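Local coordinates for protein amicyanin (Paracoccus versutus, PDB 1ID2) that probably carries single electrons through a type 1 blue copper site set at one end of a beta barrel of the plastocyanin/azurin family, at residues 27-32 and 94-99; 33-38 and 100-105; 56-61 and 89-94. All blocks are in the same frame, centred on the assembly; numbering follows the deposited sequence.

Contact 1 (27-32 and 94-99). With CU (copper (II) ion), chain D.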
loop_
_atom_site.group_PDB
_atom_site.type_symbol
_atom_site.label_atom_id
_atom_site.label_comp_id
_atom_site.label_asym_id
_atom_site.label_seq_id
_atom_site.Cartn_x
_atom_site.Cartn_y
_atom_site.Cartn_z
ATOM N N GLU A 27 -2.822 -9.867 -7.212
ATOM C CA GLU A 27 -3.499 -10.950 -7.916
ATOM C C GLU A 27 -3.204 -12.235 -7.205
ATOM O O GLU A 27 -2.087 -12.454 -6.747
ATOM C CB GLU A 27 -3.004 -11.097 -9.356
ATOM C CG GLU A 27 -3.883 -10.511 -10.427
ATOM C CD GLU A 27 -5.236 -11.177 -10.533
ATOM O OE1 GLU A 27 -5.353 -12.251 -11.148
ATOM O OE2 GLU A 27 -6.215 -10.544 -10.124
ATOM N N LYS A 28 -4.203 -13.110 -7.204
ATOM C CA LYS A 28 -4.112 -14.460 -6.669
ATOM C C LYS A 28 -3.482 -14.535 -5.279
ATOM O O LYS A 28 -2.621 -15.364 -4.993
ATOM C CB LYS A 28 -3.438 -15.371 -7.703
ATOM C CG LYS A 28 -3.935 -15.096 -9.175
ATOM C CD LYS A 28 -5.276 -15.796 -9.621
ATOM C CE LYS A 28 -6.492 -15.509 -8.705
ATOM N NZ LYS A 28 -7.354 -14.299 -9.018
ATOM N N MET A 29 -4.076 -13.746 -4.386
ATOM C CA MET A 29 -3.710 -13.672 -2.988
ATOM C C MET A 29 -2.244 -13.319 -2.778
ATOM O O MET A 29 -1.678 -13.654 -1.738
ATOM C CB MET A 29 -4.036 -14.992 -2.279
ATOM C CG MET A 29 -5.455 -15.479 -2.498
ATOM S SD MET A 29 -6.723 -14.433 -1.834
ATOM C CE MET A 29 -6.810 -14.959 -0.119
ATOM N N LYS A 30 -1.669 -12.555 -3.706
ATOM C CA LYS A 30 -0.267 -12.117 -3.617
ATOM C C LYS A 30 -0.199 -10.635 -3.943
ATOM O O LYS A 30 -0.889 -10.163 -4.842
ATOM C CB LYS A 30 0.597 -12.827 -4.663
ATOM C CG LYS A 30 0.947 -14.271 -4.387
ATOM C CD LYS A 30 1.339 -14.993 -5.679
ATOM C CE LYS A 30 2.653 -14.485 -6.260
ATOM N NZ LYS A 30 2.943 -15.079 -7.600
ATOM N N TYR A 31 0.741 -9.943 -3.317
ATOM C CA TYR A 31 1.199 -8.658 -3.816
ATOM C C TYR A 31 2.205 -9.022 -4.858
ATOM O O TYR A 31 3.168 -9.723 -4.552
ATOM C CB TYR A 31 1.916 -7.867 -2.722
ATOM C CG TYR A 31 1.006 -7.465 -1.618
ATOM C CD1 TYR A 31 -0.012 -6.529 -1.834
ATOM C CD2 TYR A 31 1.126 -8.043 -0.364
ATOM C CE1 TYR A 31 -0.884 -6.169 -0.816
ATOM C CE2 TYR A 31 0.255 -7.698 0.655
ATOM C CZ TYR A 31 -0.738 -6.764 0.439
ATOM O OH TYR A 31 -1.516 -6.385 1.513
ATOM N N LEU A 32 2.066 -8.453 -6.048
ATOM C CA LEU A 32 2.835 -8.937 -7.180
ATOM C C LEU A 32 4.251 -8.379 -7.191
ATOM O O LEU A 32 5.150 -8.977 -7.768
ATOM C CB LEU A 32 2.113 -8.629 -8.496
ATOM C CG LEU A 32 0.804 -9.402 -8.724
ATOM C CD1 LEU A 32 0.407 -9.297 -10.197
ATOM C CD2 LEU A 32 0.956 -10.859 -8.304
ATOM N N THR A 94 -4.900 -7.270 6.064
ATOM C CA THR A 94 -5.463 -7.477 7.385
ATOM C C THR A 94 -6.183 -8.815 7.541
ATOM O O THR A 94 -5.946 -9.538 8.497
ATOM C CB THR A 94 -6.423 -6.316 7.743
ATOM O OG1 THR A 94 -5.671 -5.107 7.854
ATOM C CG2 THR A 94 -7.144 -6.584 9.061
ATOM N N PRO A 95 -7.076 -9.165 6.602
ATOM C CA PRO A 95 -7.745 -10.456 6.751
ATOM C C PRO A 95 -6.930 -11.661 6.228
ATOM O O PRO A 95 -7.259 -12.818 6.517
ATOM C CB PRO A 95 -9.043 -10.250 5.979
ATOM C CG PRO A 95 -8.634 -9.324 4.885
ATOM C CD PRO A 95 -7.703 -8.354 5.543
ATOM N N HIS A 96 -5.823 -11.374 5.542
ATOM C CA HIS A 96 -4.971 -12.390 4.923
ATOM C C HIS A 96 -3.519 -12.100 5.265
ATOM O O HIS A 96 -2.738 -11.683 4.396
ATOM C CB HIS A 96 -5.142 -12.352 3.396
ATOM C CG HIS A 96 -6.573 -12.325 2.938
ATOM N ND1 HIS A 96 -7.014 -11.404 2.011
ATOM C CD2 HIS A 96 -7.627 -13.063 3.372
ATOM C CE1 HIS A 96 -8.314 -11.598 1.908
ATOM N NE2 HIS A 96 -8.735 -12.586 2.718
ATOM N N PRO A 97 -3.134 -12.283 6.547
ATOM C CA PRO A 97 -1.832 -11.836 7.049
ATOM C C PRO A 97 -0.643 -12.610 6.465
ATOM O O PRO A 97 0.503 -12.266 6.701
ATOM C CB PRO A 97 -1.938 -12.050 8.557
ATOM C CG PRO A 97 -3.346 -12.514 8.805
ATOM C CD PRO A 97 -3.831 -13.093 7.558
ATOM N N PHE A 98 -0.920 -13.672 5.729
ATOM C CA PHE A 98 0.121 -14.382 5.027
ATOM C C PHE A 98 0.546 -13.595 3.809
ATOM O O PHE A 98 1.540 -13.944 3.172
ATOM C CB PHE A 98 -0.378 -15.757 4.595
ATOM C CG PHE A 98 -1.686 -15.719 3.851
ATOM C CD1 PHE A 98 -1.708 -15.577 2.471
ATOM C CD2 PHE A 98 -2.889 -15.820 4.530
ATOM C CE1 PHE A 98 -2.900 -15.531 1.778
ATOM C CE2 PHE A 98 -4.107 -15.795 3.831
ATOM C CZ PHE A 98 -4.106 -15.651 2.459
ATOM N N MET A 99 -0.310 -12.668 3.375
ATOM C CA MET A 99 0.052 -11.674 2.342
ATOM C C MET A 99 0.875 -10.537 2.962
ATOM O O MET A 99 0.392 -9.813 3.824
ATOM C CB MET A 99 -1.195 -11.060 1.689
ATOM C CG MET A 99 -2.008 -11.988 0.797
ATOM S SD MET A 99 -3.488 -11.146 0.170
ATOM C CE MET A 99 -2.712 -10.056 -1.067
HETATM CU CU CU D . -5.767 -9.751 1.251
#

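Contact 2 (33-38 and 100-105)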
loop_
_atom_site.group_PDB
_atom_site.type_symbol
_atom_site.label_atom_id
_atom_site.label_comp_id
_atom_site.label_asym_id
_atom_site.label_seq_id
_atom_site.Cartn_x
_atom_site.Cartn_y
_atom_site.Cartn_z
ATOM N N THR A 33 4.472 -7.287 -6.473
ATOM C CA THR A 33 5.811 -6.757 -6.335
ATOM C C THR A 33 6.069 -6.674 -4.848
ATOM O O THR A 33 5.684 -5.705 -4.200
ATOM C CB THR A 33 5.940 -5.341 -6.939
ATOM O OG1 THR A 33 5.325 -5.298 -8.233
ATOM C CG2 THR A 33 7.390 -4.966 -7.059
ATOM N N PRO A 34 6.717 -7.700 -4.281
ATOM C CA PRO A 34 6.834 -7.891 -2.822
ATOM C C PRO A 34 7.823 -6.932 -2.143
ATOM O O PRO A 34 7.804 -6.752 -0.924
ATOM C CB PRO A 34 7.283 -9.348 -2.683
ATOM C CG PRO A 34 7.057 -9.959 -4.054
ATOM C CD PRO A 34 7.278 -8.840 -5.018
ATOM N N GLU A 35 8.665 -6.296 -2.945
ATOM C CA GLU A 35 9.639 -5.362 -2.430
ATOM C C GLU A 35 9.809 -4.259 -3.456
ATOM O O GLU A 35 10.206 -4.531 -4.599
ATOM C CB GLU A 35 10.949 -6.090 -2.243
ATOM C CG GLU A 35 11.897 -5.458 -1.280
ATOM C CD GLU A 35 13.082 -6.356 -1.026
ATOM O OE1 GLU A 35 12.886 -7.408 -0.369
ATOM O OE2 GLU A 35 14.173 -6.071 -1.577
ATOM N N VAL A 36 9.395 -3.049 -3.095
ATOM C CA VAL A 36 9.492 -1.901 -3.999
ATOM C C VAL A 36 10.327 -0.829 -3.309
ATOM O O VAL A 36 10.368 -0.770 -2.089
ATOM C CB VAL A 36 8.058 -1.348 -4.428
ATOM C CG1 VAL A 36 7.250 -0.914 -3.251
ATOM C CG2 VAL A 36 8.203 -0.188 -5.357
ATOM N N THR A 37 11.176 -0.147 -4.062
ATOM C CA THR A 37 11.988 0.898 -3.463
ATOM C C THR A 37 11.908 2.243 -4.217
ATOM O O THR A 37 11.809 2.278 -5.447
ATOM C CB THR A 37 13.457 0.381 -3.195
ATOM O OG1 THR A 37 14.417 1.415 -3.404
ATOM C CG2 THR A 37 13.792 -0.813 -4.051
ATOM N N ILE A 38 11.544 3.259 -3.439
ATOM C CA ILE A 38 11.267 4.612 -3.915
ATOM C C ILE A 38 12.122 5.573 -3.085
ATOM O O ILE A 38 12.725 5.176 -2.084
ATOM C CB ILE A 38 9.773 4.998 -3.697
ATOM C CG1 ILE A 38 9.377 4.826 -2.218
ATOM C CG2 ILE A 38 8.909 4.155 -4.552
ATOM C CD1 ILE A 38 8.015 5.354 -1.834
ATOM N N ARG A 100 2.104 -10.382 2.491
ATOM C CA ARG A 100 3.050 -9.442 3.057
ATOM C C ARG A 100 3.810 -8.799 1.910
ATOM O O ARG A 100 4.049 -9.437 0.886
ATOM C CB ARG A 100 4.061 -10.181 3.922
ATOM C CG ARG A 100 3.487 -10.858 5.114
ATOM C CD ARG A 100 4.495 -11.804 5.688
ATOM N NE ARG A 100 3.820 -12.863 6.421
ATOM C CZ ARG A 100 3.724 -12.923 7.741
ATOM N NH1 ARG A 100 4.286 -11.990 8.504
ATOM N NH2 ARG A 100 2.934 -13.830 8.294
ATOM N N GLY A 101 4.323 -7.601 2.143
ATOM C CA GLY A 101 5.263 -7.013 1.200
ATOM C C GLY A 101 6.068 -5.962 1.936
ATOM O O GLY A 101 5.829 -5.706 3.133
ATOM N N LYS A 102 6.937 -5.267 1.213
ATOM C CA LYS A 102 7.644 -4.164 1.820
ATOM C C LYS A 102 8.014 -3.038 0.877
ATOM O O LYS A 102 8.228 -3.247 -0.329
ATOM C CB LYS A 102 8.878 -4.675 2.554
ATOM C CG LYS A 102 10.111 -4.831 1.724
ATOM C CD LYS A 102 11.327 -4.358 2.524
ATOM C CE LYS A 102 11.912 -5.444 3.425
ATOM N NZ LYS A 102 10.983 -5.996 4.457
ATOM N N VAL A 103 8.059 -1.838 1.445
ATOM C CA VAL A 103 8.499 -0.647 0.741
ATOM C C VAL A 103 9.801 -0.148 1.366
ATOM O O VAL A 103 9.882 0.067 2.569
ATOM C CB VAL A 103 7.416 0.477 0.796
ATOM C CG1 VAL A 103 7.806 1.646 -0.122
ATOM C CG2 VAL A 103 6.066 -0.082 0.365
ATOM N N ILE A 104 10.819 -0.017 0.530
ATOM C CA ILE A 104 12.089 0.547 0.928
ATOM C C ILE A 104 12.154 1.978 0.438
ATOM O O ILE A 104 12.017 2.243 -0.757
ATOM C CB ILE A 104 13.242 -0.240 0.315
ATOM C CG1 ILE A 104 13.133 -1.703 0.741
ATOM C CG2 ILE A 104 14.590 0.391 0.700
ATOM C CD1 ILE A 104 13.592 -2.607 -0.318
ATOM N N VAL A 105 12.217 2.896 1.390
ATOM C CA VAL A 105 12.281 4.314 1.099
ATOM C C VAL A 105 13.685 4.818 1.387
ATOM O O VAL A 105 14.235 4.599 2.468
ATOM C CB VAL A 105 11.267 5.106 1.948
ATOM C CG1 VAL A 105 11.186 6.514 1.448
ATOM C CG2 VAL A 105 9.894 4.476 1.854
HETATM O O HOH W 1 5.844 -4.046 -2.145
#

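Contact 3 (56-61 and 89-94). With CU (copper (II) ion), chain D.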
loop_
_atom_site.group_PDB
_atom_site.type_symbol
_atom_site.label_atom_id
_atom_site.label_comp_id
_atom_site.label_asym_id
_atom_site.label_seq_id
_atom_site.Cartn_x
_atom_site.Cartn_y
_atom_site.Cartn_z
ATOM N N VAL A 56 -4.002 -2.630 2.635
ATOM C CA VAL A 56 -2.596 -2.469 3.035
ATOM C C VAL A 56 -2.586 -2.030 4.488
ATOM O O VAL A 56 -3.349 -1.130 4.846
ATOM C CB VAL A 56 -1.878 -1.396 2.152
ATOM C CG1 VAL A 56 -0.503 -1.063 2.699
ATOM C CG2 VAL A 56 -1.720 -1.925 0.753
ATOM N N ALA A 57 -1.906 -2.801 5.345
ATOM C CA ALA A 57 -1.855 -2.517 6.781
ATOM C C ALA A 57 -0.450 -2.632 7.380
ATOM O O ALA A 57 0.447 -3.279 6.812
ATOM C CB ALA A 57 -2.831 -3.426 7.539
ATOM N N PHE A 58 -0.227 -1.864 8.441
ATOM C CA PHE A 58 1.080 -1.798 9.097
ATOM C C PHE A 58 0.823 -2.066 10.578
ATOM O O PHE A 58 -0.186 -1.619 11.123
ATOM C CB PHE A 58 1.736 -0.406 8.925
ATOM C CG PHE A 58 2.060 -0.018 7.468
ATOM C CD1 PHE A 58 3.249 -0.401 6.874
ATOM C CD2 PHE A 58 1.171 0.735 6.711
ATOM C CE1 PHE A 58 3.539 -0.057 5.543
ATOM C CE2 PHE A 58 1.461 1.081 5.387
ATOM C CZ PHE A 58 2.636 0.686 4.807
ATOM N N LYS A 59 1.632 -2.936 11.174
ATOM C CA LYS A 59 1.612 -3.157 12.624
ATOM C C LYS A 59 2.058 -1.877 13.351
ATOM O O LYS A 59 2.580 -0.947 12.730
ATOM C CB LYS A 59 2.574 -4.295 13.008
ATOM C CG LYS A 59 2.221 -5.689 12.489
ATOM C CD LYS A 59 1.198 -6.342 13.391
ATOM C CE LYS A 59 0.632 -7.619 12.794
ATOM N NZ LYS A 59 -0.782 -7.823 13.255
ATOM N N LYS A 60 1.961 -1.892 14.679
ATOM C CA LYS A 60 2.391 -0.768 15.504
ATOM C C LYS A 60 3.876 -0.528 15.295
ATOM O O LYS A 60 4.654 -1.479 15.214
ATOM C CB LYS A 60 2.162 -1.066 16.989
ATOM C CG LYS A 60 0.935 -0.400 17.599
ATOM C CD LYS A 60 1.148 -0.058 19.079
ATOM C CE LYS A 60 1.882 -1.169 19.836
ATOM N NZ LYS A 60 1.123 -2.460 19.905
ATOM N N GLY A 61 4.271 0.739 15.257
ATOM C CA GLY A 61 5.682 1.062 15.329
ATOM C C GLY A 61 6.363 1.064 13.988
ATOM O O GLY A 61 7.585 1.174 13.921
ATOM N N TYR A 89 9.514 -0.568 5.351
ATOM C CA TYR A 89 8.154 -0.628 5.869
ATOM C C TYR A 89 7.503 -1.895 5.345
ATOM O O TYR A 89 7.448 -2.113 4.146
ATOM C CB TYR A 89 7.356 0.591 5.398
ATOM C CG TYR A 89 8.021 1.909 5.700
ATOM C CD1 TYR A 89 7.708 2.601 6.855
ATOM C CD2 TYR A 89 9.036 2.412 4.889
ATOM C CE1 TYR A 89 8.383 3.740 7.221
ATOM C CE2 TYR A 89 9.730 3.559 5.252
ATOM C CZ TYR A 89 9.394 4.213 6.434
ATOM O OH TYR A 89 10.103 5.303 6.887
ATOM N N ASP A 90 7.187 -2.793 6.263
ATOM C CA ASP A 90 6.453 -4.024 5.981
ATOM C C ASP A 90 4.975 -3.745 6.066
ATOM O O ASP A 90 4.517 -3.198 7.069
ATOM C CB ASP A 90 6.745 -5.093 7.036
ATOM C CG ASP A 90 8.201 -5.329 7.229
ATOM O OD1 ASP A 90 8.731 -4.917 8.298
ATOM O OD2 ASP A 90 8.787 -5.943 6.304
ATOM N N TYR A 91 4.210 -4.327 5.151
ATOM C CA TYR A 91 2.766 -4.293 5.286
ATOM C C TYR A 91 2.256 -5.696 5.058
ATOM O O TYR A 91 2.990 -6.566 4.586
ATOM C CB TYR A 91 2.130 -3.315 4.287
ATOM C CG TYR A 91 2.477 -3.596 2.844
ATOM C CD1 TYR A 91 1.644 -4.375 2.048
ATOM C CD2 TYR A 91 3.668 -3.125 2.289
ATOM C CE1 TYR A 91 1.992 -4.694 0.750
ATOM C CE2 TYR A 91 4.021 -3.435 0.990
ATOM C CZ TYR A 91 3.171 -4.232 0.230
ATOM O OH TYR A 91 3.490 -4.515 -1.071
ATOM N N PHE A 92 0.982 -5.886 5.369
ATOM C CA PHE A 92 0.317 -7.151 5.192
ATOM C C PHE A 92 -1.151 -6.813 4.945
ATOM O O PHE A 92 -1.554 -5.649 5.025
ATOM C CB PHE A 92 0.490 -8.025 6.460
ATOM C CG PHE A 92 -0.049 -7.385 7.712
ATOM C CD1 PHE A 92 0.676 -6.395 8.364
ATOM C CD2 PHE A 92 -1.331 -7.675 8.164
ATOM C CE1 PHE A 92 0.128 -5.695 9.422
ATOM C CE2 PHE A 92 -1.885 -6.970 9.237
ATOM C CZ PHE A 92 -1.140 -5.964 9.862
ATOM N N CYS A 93 -1.930 -7.821 4.580
ATOM C CA CYS A 93 -3.334 -7.634 4.288
ATOM C C CYS A 93 -4.071 -8.129 5.501
ATOM O O CYS A 93 -3.771 -9.198 6.009
ATOM C CB CYS A 93 -3.721 -8.441 3.043
ATOM S SG CYS A 93 -5.460 -8.358 2.711
ATOM N N THR A 94 -4.900 -7.270 6.064
ATOM C CA THR A 94 -5.463 -7.477 7.385
ATOM C C THR A 94 -6.183 -8.815 7.541
ATOM O O THR A 94 -5.946 -9.538 8.497
ATOM C CB THR A 94 -6.423 -6.316 7.743
ATOM O OG1 THR A 94 -5.671 -5.107 7.854
ATOM C CG2 THR A 94 -7.144 -6.584 9.061
HETATM CU CU CU D . -5.767 -9.751 1.251
HETATM O O HOH W 2 3.721 -4.395 9.332
#

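Contact 1 (27-32 and 94-99)
Met-29 lays its terminal methyl on the imidazole of the copper ligand His-96. The CE atom stands 4.0 Å from the centroid of the His-96 ring and 5° off its normal, a CH-pi contact made almost over the ring centre. The other face of the same imidazole is covered by CG of Pro-95, and the ring is held between the two. Met-29 reaches it by bending at chi2 and chi3 (-64° and -84°), which carries the methyl across to the His-96 ring. The same CE meets the edge of Phe-98, 3.8 Å from its CZ.

Met-99, the fourth residue of the metal site, forms the second part. Its SD lies 2.9 Å from the copper, against 2.2 Å for the bond from His-96 ND1. Its methyl points aside from the metal, over the Tyr-31 ring, with CE 4.1 Å from the centroid. This is a Met-aromatic contact in which the methyl is nearer than the sulfur. CG of Met-99 packs on the backbone O of Met-29.

Two turns and a hydrogen bond help to position these groups. Residues 27 to 30 form a type I' turn, and residues 96 to 99 a type I turn closed by Met-99 N and His-96 O. Tyr-31 OH is hydrogen-bonded to Asn-55 O, which helps to hold the ring under the methionine. His-54 and Cys-93 complete the copper site. The long sulfur distance fits the weak axial methionine of type 1 copper. Apolar packing around His-96 and Met-99 would probably limit ligand movement when the copper changes oxidation state.

Contact 2 (33-38 and 100-105)
Pro-34 O accepts the first of four backbone hydrogen bonds between segments 33-38 and 100-105, from Lys-102 N at 2.7 Å. Three more follow: Val-36 N to Lys-102 O, Ile-104 N to Val-36 O and Ile-38 N to Ile-104 O. The third of the four is nearly straight, at 175°. CA-H...O contacts fill in between them; Thr-37 CA is 3.0 Å from Ile-104 O. A water donates to both Thr-33 O and Lys-102 O and bridges the start of the pair.

The two strands run parallel, 19° apart. Strand 35-38 is one border of a three-stranded sheet, and 100-105 is its centre, with 87-92 on the far side. This parallel pairing belongs to the Greek-key beta barrel of the cupredoxins.

Apolar contacts differ on the two faces. On the inner one, Val-36 CG1 meets Val-103 CG2, and Ile-38 CG1 lies 4.1 Å from Val-105 CG2. Phe-83 and Val-44 of the opposing sheet pack against this face. On the outer one, Ile-104 reaches back and across to strand 35-38, bringing CD1 within 3.5 Å of Glu-35 CG. Its CG1 lies anti to the carbonyl carbon (chi1 -58°), which sends CD1 over the Glu-35 chain. Ile-104 CB sits 3.6 Å from Thr-37 CB. With an alanine here, CB could still meet Thr-37, but Glu-35 CG would probably lose its apolar neighbour and the Glu-35 chain would be freer to turn.

The charged ends do not pair across the contact. Glu-35 and Lys-102 lie side by side and touch through their CG atoms, 3.6 Å apart. Lys-102 NZ forms its salt bridge with Asp-90 of the adjacent strand.

Contact 3 (56-61 and 89-94)
Phe-58 and Tyr-91 meet in the buried part of this contact. CB of Tyr-91 stands over one face of the Phe-58 ring, 4.1 Å from its centroid and displaced toward the rim. Val-56 CG1 lies 3.8 Å from the same CB and also reaches the start of the Tyr-91 ring. With CG anti to the carbonyl carbon (chi1 -63°), Phe-58 swings its ring back to the strand, and CE1 also touches Tyr-89 CB. Ile-81 and Phe-83 of strand 77-83 pack on Phe-58 from within the barrel.

Nearer the surface, Ala-57 CB sits over one face of the Phe-92 ring, a CH-pi contact 4.1 Å from the centroid. Lys-59 comes to the rim of this ring. Its backbone N lies at the edge in the ring plane, and its CG is 3.7 Å from CE1. Ala-57 CB also lies 3.3 Å from Thr-94 OG1.

The backbones join through one antiparallel hydrogen-bonded pair. Ala-57 N gives its hydrogen to Phe-92 O at 2.9 Å. Phe-92 N returns a bond to Ala-57 O at 3.0 Å. At the polar edge a water accepts from Lys-59 N and donates to Asp-90 O.

The next residue after this bridge is Cys-93, whose SG binds copper at 2.0 Å. A short bond from a cysteine thiolate to copper is the hallmark of the type 1 site in cupredoxins.

Contacts 1 and 2 have centres 14 Å apart, and contact 3 lies 12 Å from each. The first segments come in the order contact 1 (27-32), contact 2 (33-38) and contact 3 (56-61). The second segments follow as contact 3 (89-94), contact 1 (94-99) and contact 2 (100-105). Contacts 1 and 3 share Thr-94 and both touch copper. Contacts 2 and 3 use neighbouring strands of one sheet, 100-105 and 87-92, joined by a probable hydrogen bond from Val-103 N to Tyr-89 O. The loop between these strands carries three of the four metal-site residues. Contacts 2 and 3 therefore hold the strands at its two ends, and contact 1 packs on the loop itself.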